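Local coordinates for cysteine protease-like VirA (Shigella flexneri, PDB 3EB8), which is a secreted virulence effector required for bacterial entry into epithelial cells and for spreading within and between them, and is probably not a protease despite its name, at residues Ser230-Ala235 and Ile279-Val284; Asn154-Tyr159 and Ser234-Ser239; Leu326-Thr331 and Arg339-Pro344; Asn161-Pro166 and Gln213-Leu218. One frame throughout, in Å; residues are numbered along the deposited sequence.

Contact 1 of 4, residues Ser230-Ala235 and Ile279-Val284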
loop_
_atom_site.group_PDB
_atom_site.type_symbol
_atom_site.label_atom_id
_atom_site.label_comp_id
_atom_site.label_asym_id
_atom_site.label_seq_id
_atom_site.Cartn_x
_atom_site.Cartn_y
_atom_site.Cartn_z
ATOM N N SER A 230 -6.047 16.037 -1.300
ATOM C CA SER A 230 -7.085 15.061 -1.557
ATOM C C SER A 230 -6.491 13.667 -1.604
ATOM O O SER A 230 -7.062 12.733 -1.042
ATOM C CB SER A 230 -7.808 15.392 -2.873
ATOM O OG SER A 230 -8.573 16.585 -2.764
ATOM N N ALA A 231 -5.336 13.535 -2.259
ATOM C CA ALA A 231 -4.662 12.240 -2.389
ATOM C C ALA A 231 -4.167 11.711 -1.038
ATOM O O ALA A 231 -4.385 10.544 -0.688
ATOM C CB ALA A 231 -3.509 12.344 -3.352
ATOM N N LEU A 232 -3.489 12.578 -0.290
ATOM C CA LEU A 232 -3.009 12.247 1.049
ATOM C C LEU A 232 -4.144 11.840 2.008
ATOM O O LEU A 232 -4.073 10.797 2.674
ATOM C CB LEU A 232 -2.255 13.438 1.628
ATOM C CG LEU A 232 -1.799 13.369 3.088
ATOM C CD1 LEU A 232 -0.868 12.172 3.337
ATOM C CD2 LEU A 232 -1.129 14.678 3.491
ATOM N N THR A 233 -5.190 12.664 2.081
ATOM C CA THR A 233 -6.268 12.408 3.040
ATOM C C THR A 233 -7.100 11.201 2.639
ATOM O O THR A 233 -7.449 10.378 3.467
ATOM C CB THR A 233 -7.175 13.650 3.282
ATOM O OG1 THR A 233 -7.799 14.065 2.060
ATOM C CG2 THR A 233 -6.350 14.805 3.840
ATOM N N SER A 234 -7.385 11.073 1.355
ATOM C CA SER A 234 -8.197 9.961 0.901
ATOM C C SER A 234 -7.587 8.620 1.287
ATOM O O SER A 234 -8.318 7.636 1.460
ATOM C CB SER A 234 -8.380 10.017 -0.611
ATOM O OG SER A 234 -7.201 9.637 -1.286
ATOM N N ALA A 235 -6.259 8.587 1.403
ATOM C CA ALA A 235 -5.524 7.345 1.649
ATOM C C ALA A 235 -5.878 6.714 2.993
ATOM O O ALA A 235 -5.649 5.528 3.203
ATOM C CB ALA A 235 -3.999 7.564 1.551
ATOM N N ILE A 279 1.727 4.730 3.151
ATOM C CA ILE A 279 1.191 5.514 2.057
ATOM C C ILE A 279 2.295 6.054 1.158
ATOM O O ILE A 279 3.140 6.819 1.591
ATOM C CB ILE A 279 0.337 6.672 2.612
ATOM C CG1 ILE A 279 -0.902 6.090 3.301
ATOM C CG2 ILE A 279 -0.048 7.649 1.493
ATOM C CD1 ILE A 279 -1.568 7.040 4.281
ATOM N N LYS A 280 2.293 5.626 -0.092
ATOM C CA LYS A 280 3.240 6.148 -1.070
ATOM C C LYS A 280 2.495 6.956 -2.126
ATOM O O LYS A 280 1.519 6.476 -2.699
ATOM C CB LYS A 280 4.048 5.025 -1.716
ATOM C CG LYS A 280 5.006 4.342 -0.747
ATOM C CD LYS A 280 6.378 4.115 -1.382
ATOM C CE LYS A 280 7.457 3.915 -0.314
ATOM N NZ LYS A 280 8.856 3.950 -0.839
ATOM N N ILE A 281 2.943 8.191 -2.351
ATOM C CA ILE A 281 2.310 9.092 -3.298
ATOM C C ILE A 281 3.357 9.566 -4.273
ATOM O O ILE A 281 4.455 9.956 -3.860
ATOM C CB ILE A 281 1.668 10.333 -2.593
ATOM C CG1 ILE A 281 0.606 9.894 -1.594
ATOM C CG2 ILE A 281 1.041 11.265 -3.615
ATOM C CD1 ILE A 281 0.201 10.931 -0.597
ATOM N N ASN A 282 3.006 9.528 -5.563
ATOM C CA ASN A 282 3.846 10.018 -6.638
ATOM C C ASN A 282 3.050 10.904 -7.593
ATOM O O ASN A 282 1.852 10.712 -7.773
ATOM C CB ASN A 282 4.468 8.852 -7.400
ATOM C CG ASN A 282 5.453 8.074 -6.547
ATOM O OD1 ASN A 282 6.554 8.545 -6.279
ATOM N ND2 ASN A 282 5.058 6.883 -6.104
ATOM N N ALA A 283 3.712 11.886 -8.191
ATOM C CA ALA A 283 3.065 12.743 -9.158
ATOM C C ALA A 283 3.042 11.969 -10.461
ATOM O O ALA A 283 3.885 11.118 -10.661
ATOM C CB ALA A 283 3.845 14.031 -9.305
ATOM N N VAL A 284 2.071 12.223 -11.332
ATOM C CA VAL A 284 2.036 11.525 -12.612
ATOM C C VAL A 284 2.944 12.237 -13.617
ATOM O O VAL A 284 3.751 11.603 -14.330
ATOM C CB VAL A 284 0.608 11.429 -13.184
ATOM C CG1 VAL A 284 0.632 10.997 -14.676
ATOM C CG2 VAL A 284 -0.229 10.467 -12.354
#
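In Ile-279 and Ile-281 alike, CG1 stands opposite the carbonyl carbon (chi1 -66° and -60°), and the chain then runs on nearly straight to CD1. This carries both CD1 methyls off strand 274-283 toward segment 230-235. The two isoleucines meet it in different ways. CD1 of Ile-279 lies 3.7 Å from CB of Ala-235. Ala-235 CB is also 3.9 Å from CG1 and 4.0 Å from CG2 of Ile-279. It thus rests against the side of the whole branched chain. Ile-281 instead pushes its end against the helix backbone, with CD1 at 3.8 Å from CA of Leu-232. CB of Leu-232 is a little farther from the same CD1, at 4.2 Å. Helix 226-234 and the residue after it, Ala-235, lie against one face of the mixed sheet. The isoleucines are two residues apart on the strand and so point to that same face. Lys-280, between them, makes a cation-pi contact with Tyr-159. All five touching residues are buried. The contact is made by apolar side chains and, under Ile-281, by the helix backbone. Neighbouring strands widen the surface: Leu-232 also meets Ile-158 on strand 157-160, and Ala-231 meets Val-302 on strand 300-312. The O atom of Ala-235 takes a hydrogen bond from OG of Ser-304, on strand 300-312, the neighbour of 274-283.

Contact 2 of 4, residues Asn154-Tyr159 and Ser234-Ser239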
loop_
_atom_site.group_PDB
_atom_site.type_symbol
_atom_site.label_atom_id
_atom_site.label_comp_id
_atom_site.label_asym_id
_atom_site.label_seq_id
_atom_site.Cartn_x
_atom_site.Cartn_y
_atom_site.Cartn_z
ATOM N N ASN A 154 2.735 4.276 16.018
ATOM C CA ASN A 154 2.279 3.487 14.873
ATOM C C ASN A 154 3.414 2.939 14.031
ATOM O O ASN A 154 4.589 3.195 14.297
ATOM C CB ASN A 154 1.414 4.357 13.951
ATOM C CG ASN A 154 -0.025 3.936 13.944
ATOM O OD1 ASN A 154 -0.363 2.871 14.460
ATOM N ND2 ASN A 154 -0.891 4.761 13.350
ATOM N N SER A 155 3.052 2.202 12.988
ATOM C CA SER A 155 4.004 1.922 11.927
ATOM C C SER A 155 3.712 2.799 10.712
ATOM O O SER A 155 4.297 2.607 9.654
ATOM C CB SER A 155 3.989 0.443 11.550
ATOM O OG SER A 155 4.567 -0.339 12.582
ATOM N N THR A 156 2.817 3.768 10.882
ATOM C CA THR A 156 2.438 4.682 9.792
ATOM C C THR A 156 3.658 5.397 9.182
ATOM O O THR A 156 4.468 6.007 9.900
ATOM C CB THR A 156 1.369 5.739 10.248
ATOM O OG1 THR A 156 0.159 5.075 10.643
ATOM C CG2 THR A 156 1.051 6.720 9.128
ATOM N N LYS A 157 3.797 5.294 7.864
ATOM C CA LYS A 157 4.807 6.054 7.138
ATOM C C LYS A 157 4.244 6.579 5.846
ATOM O O LYS A 157 3.503 5.889 5.160
ATOM C CB LYS A 157 6.030 5.206 6.843
ATOM C CG LYS A 157 6.872 4.922 8.067
ATOM C CD LYS A 157 8.042 4.012 7.733
ATOM C CE LYS A 157 8.930 3.805 8.947
ATOM N NZ LYS A 157 9.741 2.567 8.788
ATOM N N ILE A 158 4.603 7.805 5.504
ATOM C CA ILE A 158 4.049 8.439 4.331
ATOM C C ILE A 158 5.171 8.973 3.474
ATOM O O ILE A 158 6.059 9.668 3.968
ATOM C CB ILE A 158 3.120 9.589 4.712
ATOM C CG1 ILE A 158 2.027 9.086 5.647
ATOM C CG2 ILE A 158 2.523 10.232 3.439
ATOM C CD1 ILE A 158 1.498 10.139 6.568
ATOM N N TYR A 159 5.120 8.654 2.186
ATOM C CA TYR A 159 6.162 9.057 1.248
ATOM C C TYR A 159 5.602 9.800 0.046
ATOM O O TYR A 159 4.570 9.425 -0.492
ATOM C CB TYR A 159 6.918 7.840 0.731
ATOM C CG TYR A 159 7.479 6.969 1.795
ATOM C CD1 TYR A 159 6.748 5.900 2.293
ATOM C CD2 TYR A 159 8.749 7.204 2.316
ATOM C CE1 TYR A 159 7.263 5.083 3.291
ATOM C CE2 TYR A 159 9.278 6.390 3.315
ATOM C CZ TYR A 159 8.533 5.325 3.795
ATOM O OH TYR A 159 9.035 4.515 4.787
ATOM N N SER A 234 -7.385 11.073 1.355
ATOM C CA SER A 234 -8.197 9.961 0.901
ATOM C C SER A 234 -7.587 8.620 1.287
ATOM O O SER A 234 -8.318 7.636 1.460
ATOM C CB SER A 234 -8.380 10.017 -0.611
ATOM O OG SER A 234 -7.201 9.637 -1.286
ATOM N N ALA A 235 -6.259 8.587 1.403
ATOM C CA ALA A 235 -5.524 7.345 1.649
ATOM C C ALA A 235 -5.878 6.714 2.993
ATOM O O ALA A 235 -5.649 5.528 3.203
ATOM C CB ALA A 235 -3.999 7.564 1.551
ATOM N N PHE A 236 -6.430 7.521 3.895
ATOM C CA PHE A 236 -6.756 7.067 5.244
ATOM C C PHE A 236 -8.222 6.606 5.401
ATOM O O PHE A 236 -8.585 6.071 6.442
ATOM C CB PHE A 236 -6.423 8.152 6.285
ATOM C CG PHE A 236 -4.949 8.424 6.441
ATOM C CD1 PHE A 236 -4.294 9.294 5.586
ATOM C CD2 PHE A 236 -4.218 7.810 7.456
ATOM C CE1 PHE A 236 -2.933 9.543 5.735
ATOM C CE2 PHE A 236 -2.856 8.056 7.605
ATOM C CZ PHE A 236 -2.214 8.925 6.748
ATOM N N TRP A 237 -9.071 6.816 4.390
ATOM C CA TRP A 237 -10.470 6.411 4.551
ATOM C C TRP A 237 -10.589 4.920 4.983
ATOM O O TRP A 237 -10.014 4.026 4.352
ATOM C CB TRP A 237 -11.318 6.720 3.303
ATOM C CG TRP A 237 -12.793 6.418 3.525
ATOM C CD1 TRP A 237 -13.543 6.743 4.629
ATOM C CD2 TRP A 237 -13.675 5.732 2.638
ATOM N NE1 TRP A 237 -14.825 6.300 4.480
ATOM C CE2 TRP A 237 -14.941 5.674 3.269
ATOM C CE3 TRP A 237 -13.531 5.182 1.356
ATOM C CZ2 TRP A 237 -16.061 5.080 2.667
ATOM C CZ3 TRP A 237 -14.652 4.587 0.753
ATOM C CH2 TRP A 237 -15.901 4.538 1.422
ATOM N N GLN A 238 -11.325 4.662 6.062
ATOM C CA GLN A 238 -11.332 3.326 6.671
ATOM C C GLN A 238 -11.862 2.218 5.757
ATOM O O GLN A 238 -11.473 1.066 5.897
ATOM C CB GLN A 238 -12.118 3.348 7.975
ATOM C CG GLN A 238 -13.544 3.871 7.834
ATOM C CD GLN A 238 -14.312 3.833 9.154
ATOM O OE1 GLN A 238 -14.531 4.869 9.799
ATOM N NE2 GLN A 238 -14.707 2.631 9.571
ATOM N N SER A 239 -12.755 2.567 4.834
ATOM C CA SER A 239 -13.354 1.587 3.912
ATOM C C SER A 239 -12.842 1.759 2.486
ATOM O O SER A 239 -13.436 1.271 1.538
ATOM C CB SER A 239 -14.876 1.687 3.938
ATOM O OG SER A 239 -15.340 1.627 5.266
#
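Phe-236 and Ile-158 cross at about a right angle, and the isoleucine meets the ring at its edge. CD1 of Ile-158 lies in the plane of the ring, 3.9 Å from CZ, the atom farthest from the Phe-236 backbone. The methyl of Thr-156 also comes to the edge, near the ring plane, with CG2 4.4 Å from CE2 of Phe-236. It is the looser of the two contacts. The ring is therefore approached from strand 157-160 and the residues just before it by two methyls, along its rim and not over a face. Phe-236 reaches that far because its CG is opposite the carbonyl carbon (chi1 -68°). The backbones stay well apart, with CA of Ile-158 10.0 Å from CA of Ala-235. Phe-236 sits in a type I beta turn from Ser-234 to Trp-237, closed by a hydrogen bond of 3.1 Å from Trp-237 N to Ser-234 O. This turn leads away from helix 226-234, and Phe-236 is its third residue. The ring lies between the mixed sheet and helix 140-149. It touches Ile-279 of the sheet and Ile-144 and Asp-147 of the helix, and it meets the ring of His-277 with the planes at about 50°. The rotation of Thr-156 is fixed by its hydroxyl: OG1 is hydrogen-bonded to Asp-147 OD2 and to the backbone N of His-277. With OG1 held there, CG2 is the branch turned to Phe-236. Ile-158 has further apolar neighbours, Leu-167 and Ile-170, on helix 167-176.

Contact 3 of 4, residues Leu326-Thr331 and Arg339-Pro344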
loop_
_atom_site.group_PDB
_atom_site.type_symbol
_atom_site.label_atom_id
_atom_site.label_comp_id
_atom_site.label_asym_id
_atom_site.label_seq_id
_atom_site.Cartn_x
_atom_site.Cartn_y
_atom_site.Cartn_z
ATOM N N LEU A 326 -5.397 6.623 -8.886
ATOM C CA LEU A 326 -4.994 7.927 -9.390
ATOM C C LEU A 326 -5.923 9.014 -8.849
ATOM O O LEU A 326 -7.144 8.852 -8.840
ATOM C CB LEU A 326 -5.131 7.918 -10.908
ATOM C CG LEU A 326 -3.968 8.356 -11.776
ATOM C CD1 LEU A 326 -2.770 7.448 -11.530
ATOM C CD2 LEU A 326 -4.415 8.273 -13.219
ATOM N N VAL A 327 -5.349 10.125 -8.414
ATOM C CA VAL A 327 -6.135 11.301 -8.083
ATOM C C VAL A 327 -5.858 12.404 -9.097
ATOM O O VAL A 327 -4.726 12.901 -9.184
ATOM C CB VAL A 327 -5.802 11.840 -6.685
ATOM C CG1 VAL A 327 -6.714 13.030 -6.373
ATOM C CG2 VAL A 327 -5.931 10.738 -5.638
ATOM N N HIS A 328 -6.889 12.782 -9.858
ATOM C CA HIS A 328 -6.759 13.760 -10.940
ATOM C C HIS A 328 -6.476 15.187 -10.425
ATOM O O HIS A 328 -6.800 15.538 -9.288
ATOM C CB HIS A 328 -8.002 13.717 -11.862
ATOM C CG HIS A 328 -9.185 14.478 -11.337
ATOM N ND1 HIS A 328 -10.274 13.862 -10.752
ATOM C CD2 HIS A 328 -9.444 15.808 -11.299
ATOM C CE1 HIS A 328 -11.149 14.777 -10.372
ATOM N NE2 HIS A 328 -10.669 15.967 -10.689
ATOM N N ALA A 329 -5.890 16.007 -11.284
ATOM C CA ALA A 329 -5.420 17.353 -10.927
ATOM C C ALA A 329 -6.419 18.308 -10.269
ATOM O O ALA A 329 -6.055 19.119 -9.410
ATOM C CB ALA A 329 -4.827 18.015 -12.146
ATOM N N GLY A 330 -7.672 18.272 -10.681
ATOM C CA GLY A 330 -8.606 19.220 -10.089
ATOM C C GLY A 330 -9.395 18.747 -8.870
ATOM O O GLY A 330 -10.409 19.368 -8.519
ATOM N N THR A 331 -8.958 17.663 -8.224
ATOM C CA THR A 331 -9.774 17.077 -7.158
ATOM C C THR A 331 -9.865 17.981 -5.940
ATOM O O THR A 331 -8.850 18.469 -5.443
ATOM C CB THR A 331 -9.239 15.703 -6.653
ATOM O OG1 THR A 331 -9.119 14.783 -7.742
ATOM C CG2 THR A 331 -10.202 15.120 -5.623
ATOM N N ARG A 339 -15.144 10.742 -3.479
ATOM C CA ARG A 339 -15.927 9.651 -4.041
ATOM C C ARG A 339 -16.117 9.799 -5.560
ATOM O O ARG A 339 -16.216 8.805 -6.271
ATOM C CB ARG A 339 -17.275 9.545 -3.343
ATOM C CG ARG A 339 -18.127 10.803 -3.476
ATOM C CD ARG A 339 -19.387 10.743 -2.652
ATOM N NE ARG A 339 -20.383 11.643 -3.209
ATOM C CZ ARG A 339 -20.911 12.679 -2.567
ATOM N NH1 ARG A 339 -20.554 12.939 -1.317
ATOM N NH2 ARG A 339 -21.808 13.447 -3.172
ATOM N N ASN A 340 -16.175 11.033 -6.057
ATOM C CA ASN A 340 -16.261 11.260 -7.501
ATOM C C ASN A 340 -14.914 11.076 -8.215
ATOM O O ASN A 340 -14.867 10.521 -9.298
ATOM C CB ASN A 340 -16.866 12.630 -7.816
ATOM C CG ASN A 340 -18.390 12.624 -7.768
ATOM O OD1 ASN A 340 -19.063 12.157 -8.700
ATOM N ND2 ASN A 340 -18.941 13.182 -6.701
ATOM N N ALA A 341 -13.825 11.511 -7.587
ATOM C CA ALA A 341 -12.483 11.346 -8.163
ATOM C C ALA A 341 -11.949 9.905 -8.074
ATOM O O ALA A 341 -11.230 9.456 -8.965
ATOM C CB ALA A 341 -11.500 12.328 -7.541
ATOM N N ILE A 342 -12.326 9.188 -7.015
ATOM C CA ILE A 342 -11.792 7.851 -6.729
ATOM C C ILE A 342 -12.891 6.817 -6.479
ATOM O O ILE A 342 -13.047 6.346 -5.354
ATOM C CB ILE A 342 -10.884 7.865 -5.470
ATOM C CG1 ILE A 342 -10.078 9.170 -5.401
ATOM C CG2 ILE A 342 -9.979 6.617 -5.447
ATOM C CD1 ILE A 342 -9.357 9.383 -4.100
ATOM N N PRO A 343 -13.675 6.489 -7.524
ATOM C CA PRO A 343 -14.735 5.480 -7.443
ATOM C C PRO A 343 -14.116 4.103 -7.280
ATOM O O PRO A 343 -12.994 3.925 -7.731
ATOM C CB PRO A 343 -15.394 5.565 -8.838
ATOM C CG PRO A 343 -14.307 6.098 -9.723
ATOM C CD PRO A 343 -13.679 7.151 -8.846
ATOM N N PRO A 344 -14.843 3.146 -6.673
ATOM C CA PRO A 344 -14.402 1.749 -6.532
ATOM C C PRO A 344 -13.744 1.161 -7.795
ATOM O O PRO A 344 -12.681 0.528 -7.693
ATOM C CB PRO A 344 -15.704 1.008 -6.218
ATOM C CG PRO A 344 -16.529 2.013 -5.505
ATOM C CD PRO A 344 -16.165 3.366 -6.058
HETATM O O HOH W 1 -9.258 10.894 -10.242
#
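Ala-341, the last residue of helix 335-341, is met by the type I beta turn His-328 to Thr-331 that follows strand 315-327. The turn closes on CB of Ala-341. OG1 of Thr-331 lies 3.4 Å from Ala-341 CB, and the threonine methyl CG2 touches it too. The His-328 ring comes to the same methyl obliquely, with CE1 3.8 Å from Ala-341 CB. Next to this, Val-327 and Ile-342 meet through methyls, CG2 of Val-327 and CD1 of Ile-342 being 4.0 Å apart. Both also pack on helix 226-234, Val-327 on Ala-231 and Ile-342 on Ser-234. Behind these touches, hydrogen bonds within the turn position the threonine and histidine. N and OG1 of Thr-331 both bond to the O atom of His-328, from the same face of its plane. The bond from Thr-331 OG1 to His-328 O is 2.9 Å; the C=O...OG1 angle is 129°, and the donor is tilted 27° from the carbonyl plane. OG1 also lies over the centre of one face of the imidazole, which folds back over the turn because chi1 of His-328 is 81°. A water joins the two backbones. It takes a hydrogen bond from His-328 N at 3.1 Å and is hydrogen-bonded to ND1 of the same residue. It donates to Leu-326 O at 3.3 Å, and its shortest bond is donated to the helix-end carbonyl, 2.8 Å from the water to Ala-341 O.

Contact 4 of 4, residues Asn161-Pro166 and Gln213-Leu218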
loop_
_atom_site.group_PDB
_atom_site.type_symbol
_atom_site.label_atom_id
_atom_site.label_comp_id
_atom_site.label_asym_id
_atom_site.label_seq_id
_atom_site.Cartn_x
_atom_site.Cartn_y
_atom_site.Cartn_z
ATOM N N ASN A 161 7.175 10.339 -3.628
ATOM C CA ASN A 161 8.318 9.960 -4.455
ATOM C C ASN A 161 9.511 9.438 -3.666
ATOM O O ASN A 161 10.628 9.906 -3.828
ATOM C CB ASN A 161 8.730 11.112 -5.379
ATOM C CG ASN A 161 8.233 10.914 -6.804
ATOM O OD1 ASN A 161 8.776 10.087 -7.541
ATOM N ND2 ASN A 161 7.190 11.660 -7.198
ATOM N N ASN A 162 9.262 8.464 -2.803
ATOM C CA ASN A 162 10.331 7.820 -2.049
ATOM C C ASN A 162 10.990 8.717 -1.016
ATOM O O ASN A 162 12.114 8.463 -0.588
ATOM C CB ASN A 162 11.385 7.255 -2.996
ATOM C CG ASN A 162 10.984 5.915 -3.563
ATOM O OD1 ASN A 162 10.631 4.997 -2.819
ATOM N ND2 ASN A 162 11.038 5.789 -4.889
ATOM N N ILE A 163 10.282 9.765 -0.616
ATOM C CA ILE A 163 10.782 10.668 0.398
ATOM C C ILE A 163 9.869 10.594 1.605
ATOM O O ILE A 163 8.683 10.926 1.507
ATOM C CB ILE A 163 10.784 12.110 -0.121
ATOM C CG1 ILE A 163 11.671 12.231 -1.363
ATOM C CG2 ILE A 163 11.210 13.078 0.969
ATOM C CD1 ILE A 163 11.391 13.489 -2.188
ATOM N N GLU A 164 10.398 10.159 2.745
ATOM C CA GLU A 164 9.574 10.148 3.943
ATOM C C GLU A 164 9.164 11.566 4.336
ATOM O O GLU A 164 10.005 12.436 4.559
ATOM C CB GLU A 164 10.243 9.428 5.112
ATOM C CG GLU A 164 9.422 9.514 6.396
ATOM C CD GLU A 164 9.727 8.415 7.409
ATOM O OE1 GLU A 164 8.870 8.172 8.287
ATOM O OE2 GLU A 164 10.809 7.795 7.334
ATOM N N ILE A 165 7.863 11.799 4.376
ATOM C CA ILE A 165 7.336 13.024 4.929
ATOM C C ILE A 165 7.224 12.857 6.442
ATOM O O ILE A 165 6.491 12.001 6.942
ATOM C CB ILE A 165 5.960 13.365 4.340
ATOM C CG1 ILE A 165 6.050 13.472 2.821
ATOM C CG2 ILE A 165 5.419 14.654 4.955
ATOM C CD1 ILE A 165 4.788 13.956 2.159
ATOM N N PRO A 166 7.964 13.673 7.183
ATOM C CA PRO A 166 7.966 13.523 8.636
ATOM C C PRO A 166 6.544 13.611 9.180
ATOM O O PRO A 166 5.790 14.497 8.778
ATOM C CB PRO A 166 8.794 14.722 9.105
ATOM C CG PRO A 166 9.661 15.060 7.932
ATOM C CD PRO A 166 8.872 14.732 6.711
ATOM N N GLN A 213 16.746 21.707 1.342
ATOM C CA GLN A 213 16.229 22.871 0.648
ATOM C C GLN A 213 15.328 22.425 -0.507
ATOM O O GLN A 213 14.240 22.978 -0.712
ATOM C CB GLN A 213 17.371 23.763 0.164
ATOM C CG GLN A 213 16.978 25.213 -0.011
ATOM C CD GLN A 213 16.395 25.841 1.238
ATOM O OE1 GLN A 213 15.403 26.578 1.171
ATOM N NE2 GLN A 213 17.003 25.556 2.386
ATOM N N THR A 214 15.759 21.399 -1.240
ATOM C CA THR A 214 14.916 20.859 -2.298
ATOM C C THR A 214 13.614 20.271 -1.735
ATOM O O THR A 214 12.530 20.525 -2.259
ATOM C CB THR A 214 15.653 19.824 -3.199
ATOM O OG1 THR A 214 15.684 18.547 -2.559
ATOM C CG2 THR A 214 17.061 20.264 -3.474
ATOM N N GLU A 215 13.706 19.497 -0.663
ATOM C CA GLU A 215 12.495 18.984 -0.035
ATOM C C GLU A 215 11.554 20.115 0.420
ATOM O O GLU A 215 10.332 20.009 0.274
ATOM C CB GLU A 215 12.825 18.077 1.154
ATOM C CG GLU A 215 13.603 16.824 0.821
ATOM C CD GLU A 215 13.827 15.937 2.049
ATOM O OE1 GLU A 215 12.837 15.528 2.686
ATOM O OE2 GLU A 215 14.993 15.653 2.387
ATOM N N LYS A 216 12.109 21.175 0.995
ATOM C CA LYS A 216 11.275 22.246 1.517
ATOM C C LYS A 216 10.451 22.814 0.374
ATOM O O LYS A 216 9.256 23.095 0.523
ATOM C CB LYS A 216 12.130 23.353 2.139
ATOM C CG LYS A 216 12.853 22.956 3.401
ATOM C CD LYS A 216 13.238 24.183 4.216
ATOM C CE LYS A 216 13.690 25.326 3.321
ATOM N NZ LYS A 216 13.947 26.586 4.081
ATOM N N LEU A 217 11.117 22.966 -0.769
ATOM C CA LEU A 217 10.538 23.567 -1.959
ATOM C C LEU A 217 9.459 22.654 -2.496
ATOM O O LEU A 217 8.352 23.088 -2.805
ATOM C CB LEU A 217 11.615 23.717 -3.021
ATOM C CG LEU A 217 11.609 25.025 -3.783
ATOM C CD1 LEU A 217 12.132 26.136 -2.862
ATOM C CD2 LEU A 217 12.470 24.866 -5.020
ATOM N N LEU A 218 9.811 21.381 -2.600
ATOM C CA LEU A 218 8.920 20.356 -3.098
ATOM C C LEU A 218 7.627 20.336 -2.289
ATOM O O LEU A 218 6.527 20.436 -2.843
ATOM C CB LEU A 218 9.619 19.001 -3.019
ATOM C CG LEU A 218 8.854 17.773 -3.504
ATOM C CD1 LEU A 218 8.320 18.048 -4.896
ATOM C CD2 LEU A 218 9.772 16.551 -3.499
#
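The carboxylate of Glu-215 is the flat group here, and the methyl CG2 of Ile-163 approaches it from one side of its plane. The methyl sits out beyond OE1 and not above CD: Ile-163 CG2 is 3.4 Å from Glu-215 OE1 and 4.0 Å from Glu-215 CD. The Glu-215 side chain also touches Phe-205. Glu-215 and Ile-163 slide past each other in opposite directions. Glu-215 is extended beyond CG (chi2 -177°), which takes its carboxylate alongside the isoleucine. The other branch of Ile-163 meets Leu-218 tip to tip, with Ile-163 CD1 3.7 Å from Leu-218 CD2. CG of Leu-218 is opposite its own backbone N (chi1 -180°), which stretches the leucine toward the strand. Glu-215 and Leu-218 are three residues apart, so they lie on the same side of helix 210-221, and Ile-163 touches both. Ile-163 belongs to strand 163-164, the second arm of a tight hairpin with strand 157-160, in which Asn-161 and Asn-162 make the turn with left-handed backbone angles. The contact thus joins this hairpin, at the side of the mixed sheet, to a helix of the tubulin-binding region. Phe-219 of the same helix also touches Ile-163. The contact is at the surface and consists of van der Waals touches. The methyl offers the carboxylate no polar partner. Glu-215 is partly exposed, and solvent probably stabilises its charge.

From the N terminus, contact 2 opens first, at 154-159. Contact 4 opens just after it, at 161-166, which holds the hairpin turn and the returning strand, and closes at 213-218. Contact 4 is nested inside the loop that contact 2 closes at 234-239. Contact 1 starts at 230-235, where contact 2 ends, and the two share Ser-234 and Ala-235. It closes at 279-284, on the strand paired in parallel with 157-160. Contact 3 follows in series as a short local loop near the C terminus. All four reach the same mixed sheet. Contacts 1, 2 and 4 tie it to the tubulin-binding region, while contact 3 fastens helix 335-341 to the end of strand 315-327.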